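NADPH-flavin oxidoreductase (Vibrio harveyi, PDB 1BKJ) catalyses the NADPH-dependent reduction of FMN and supplies the FMNH2 to luciferase for bioluminescence. Local coordinates at residues V45-V51 with F76-D82. Residues are numbered along the deposited sequence; the frame is centred on the assembly and turned at random.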
loop_
_atom_site.group_PDB
_atom_site.type_symbol
_atom_site.label_atom_id
_atom_site.label_comp_id
_atom_site.label_asym_id
_atom_site.label_seq_id
_atom_site.Cartn_x
_atom_site.Cartn_y
_atom_site.Cartn_z
ATOM N N VAL A 45 -6.136 -5.759 9.077
ATOM C CA VAL A 45 -6.734 -6.585 8.024
ATOM C C VAL A 45 -5.817 -7.364 7.077
ATOM O O VAL A 45 -6.263 -7.851 6.025
ATOM C CB VAL A 45 -7.710 -5.722 7.179
ATOM C CG1 VAL A 45 -8.733 -5.139 8.066
ATOM C CG2 VAL A 45 -6.974 -4.599 6.436
ATOM N N VAL A 46 -4.540 -7.445 7.434
ATOM C CA VAL A 46 -3.557 -8.141 6.608
ATOM C C VAL A 46 -3.085 -9.452 7.241
ATOM O O VAL A 46 -2.887 -9.542 8.460
ATOM C CB VAL A 46 -2.323 -7.234 6.321
ATOM C CG1 VAL A 46 -1.381 -7.884 5.294
ATOM C CG2 VAL A 46 -2.774 -5.850 5.834
ATOM N N SER A 47 -2.999 -10.481 6.399
ATOM C CA SER A 47 -2.479 -11.782 6.800
ATOM C C SER A 47 -1.346 -12.117 5.848
ATOM O O SER A 47 -1.398 -11.773 4.654
ATOM C CB SER A 47 -3.539 -12.879 6.750
ATOM O OG SER A 47 -4.217 -12.932 7.986
ATOM N N ILE A 48 -0.295 -12.721 6.397
ATOM C CA ILE A 48 0.868 -13.125 5.614
ATOM C C ILE A 48 0.953 -14.644 5.640
ATOM O O ILE A 48 0.769 -15.250 6.690
ATOM C CB ILE A 48 2.201 -12.548 6.193
ATOM C CG1 ILE A 48 2.153 -11.011 6.235
ATOM C CG2 ILE A 48 3.430 -13.037 5.355
ATOM C CD1 ILE A 48 3.344 -10.359 6.919
ATOM N N VAL A 49 1.127 -15.257 4.475
ATOM C CA VAL A 49 1.309 -16.703 4.414
ATOM C C VAL A 49 2.768 -16.923 4.013
ATOM O O VAL A 49 3.190 -16.498 2.933
ATOM C CB VAL A 49 0.351 -17.433 3.419
ATOM C CG1 VAL A 49 0.604 -18.924 3.466
ATOM C CG2 VAL A 49 -1.112 -17.169 3.756
ATOM N N ARG A 50 3.551 -17.477 4.942
ATOM C CA ARG A 50 4.965 -17.797 4.710
ATOM C C ARG A 50 4.983 -19.201 4.075
ATOM O O ARG A 50 4.475 -20.166 4.668
ATOM C CB ARG A 50 5.747 -17.804 6.032
ATOM C CG ARG A 50 7.227 -18.083 5.854
ATOM C CD ARG A 50 7.890 -18.436 7.161
ATOM N NE ARG A 50 9.289 -18.801 6.960
ATOM C CZ ARG A 50 9.969 -19.658 7.716
ATOM N NH1 ARG A 50 9.387 -20.263 8.738
ATOM N NH2 ARG A 50 11.243 -19.900 7.450
ATOM N N VAL A 51 5.531 -19.302 2.864
ATOM C CA VAL A 51 5.573 -20.576 2.156
ATOM C C VAL A 51 6.952 -21.234 2.208
ATOM O O VAL A 51 7.893 -20.782 1.544
ATOM C CB VAL A 51 5.047 -20.417 0.692
ATOM C CG1 VAL A 51 4.956 -21.769 -0.004
ATOM C CG2 VAL A 51 3.664 -19.779 0.700
ATOM N N PHE A 76 9.506 -16.683 0.829
ATOM C CA PHE A 76 8.421 -16.217 -0.023
ATOM C C PHE A 76 7.202 -15.973 0.861
ATOM O O PHE A 76 6.658 -16.907 1.452
ATOM C CB PHE A 76 8.090 -17.191 -1.160
ATOM C CG PHE A 76 7.115 -16.634 -2.181
ATOM C CD1 PHE A 76 7.484 -15.550 -3.011
ATOM C CD2 PHE A 76 5.804 -17.154 -2.286
ATOM C CE1 PHE A 76 6.566 -14.979 -3.929
ATOM C CE2 PHE A 76 4.869 -16.591 -3.207
ATOM C CZ PHE A 76 5.260 -15.501 -4.026
ATOM N N LEU A 77 6.800 -14.702 0.934
ATOM C CA LEU A 77 5.662 -14.238 1.737
ATOM C C LEU A 77 4.494 -13.832 0.836
ATOM O O LEU A 77 4.704 -13.145 -0.162
ATOM C CB LEU A 77 6.077 -13.020 2.566
ATOM C CG LEU A 77 7.323 -13.062 3.448
ATOM C CD1 LEU A 77 7.498 -11.708 4.094
ATOM C CD2 LEU A 77 7.217 -14.169 4.505
ATOM N N VAL A 78 3.277 -14.277 1.164
ATOM C CA VAL A 78 2.087 -13.939 0.381
ATOM C C VAL A 78 1.190 -13.048 1.246
ATOM O O VAL A 78 0.782 -13.449 2.335
ATOM C CB VAL A 78 1.302 -15.201 -0.078
ATOM C CG1 VAL A 78 0.190 -14.816 -1.050
ATOM C CG2 VAL A 78 2.223 -16.226 -0.741
ATOM N N PHE A 79 0.906 -11.840 0.751
ATOM C CA PHE A 79 0.083 -10.863 1.461
ATOM C C PHE A 79 -1.351 -10.978 1.050
ATOM O O PHE A 79 -1.673 -10.909 -0.136
ATOM C CB PHE A 79 0.604 -9.456 1.220
ATOM C CG PHE A 79 1.891 -9.174 1.923
ATOM C CD1 PHE A 79 3.113 -9.678 1.426
ATOM C CD2 PHE A 79 1.886 -8.456 3.127
ATOM C CE1 PHE A 79 4.325 -9.474 2.137
ATOM C CE2 PHE A 79 3.078 -8.242 3.847
ATOM C CZ PHE A 79 4.308 -8.754 3.352
ATOM N N CYS A 80 -2.207 -11.116 2.054
ATOM C CA CYS A 80 -3.629 -11.316 1.850
ATOM C C CYS A 80 -4.522 -10.386 2.653
ATOM O O CYS A 80 -4.196 -10.033 3.792
ATOM C CB CYS A 80 -4.017 -12.752 2.272
ATOM S SG CYS A 80 -3.052 -14.105 1.580
ATOM N N ILE A 81 -5.677 -10.048 2.063
ATOM C CA ILE A 81 -6.723 -9.257 2.742
ATOM C C ILE A 81 -7.371 -10.303 3.663
ATOM O O ILE A 81 -7.588 -11.445 3.241
ATOM C CB ILE A 81 -7.837 -8.733 1.767
ATOM C CG1 ILE A 81 -7.255 -7.750 0.753
ATOM C CG2 ILE A 81 -8.972 -8.073 2.571
ATOM C CD1 ILE A 81 -8.205 -7.325 -0.337
ATOM N N ASP A 82 -7.649 -9.930 4.908
ATOM C CA ASP A 82 -8.243 -10.867 5.846
ATOM C C ASP A 82 -9.301 -10.246 6.761
ATOM O O ASP A 82 -8.974 -9.523 7.701
ATOM C CB ASP A 82 -7.132 -11.505 6.698
ATOM C CG ASP A 82 -7.608 -12.699 7.534
ATOM O OD1 ASP A 82 -8.821 -12.947 7.667
ATOM O OD2 ASP A 82 -6.744 -13.396 8.095
HETATM O O HOH W 1 9.189 -18.733 2.932
#
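Asp-82 OD2 is gripped from both subunits. Ser-47 OG donates to Asp-82 OD2 at 2.6 Å; OD2 accepts with its anti lone pair, turned away from OD1. Tyr-181 OH of the second subunit bonds the same oxygen and Gln-84 N bonds OD1, which together probably limit rotation of the carboxylate. With CG anti to the backbone N (chi1 -169°), the carboxylate reaches across to the Ser-47 hydroxyl. Between the antiparallel strands, Ser-47 and Cys-80 form one hydrogen-bonded pair and Val-49 and Val-78 another; their side chains share one face. Val-51 N gives a nearly straight bond to Phe-76 O (3.0 Å, 176° at the hydrogen). On the face of Val-46, Arg-50, Leu-77 and Ile-81, Ile-48 and Phe-79 lie side by side. Ile-48 CG1 makes an off-centre CH-pi contact, 4.2 Å from the Phe-79 ring centroid. Val-46 CG1 meets the ring edge at Phe-79 CD2 (4.0 Å). Arg-50 makes salt bridges through NE to Glu-75 and through NH1 to Glu-178 of the second subunit. In this nitroreductase-family sheet, edge strand 46-50 is continued by a parallel strand of the second subunit, strand 149-158 flanks 75-82, and helices 98-121 and 54-63 pack alongside.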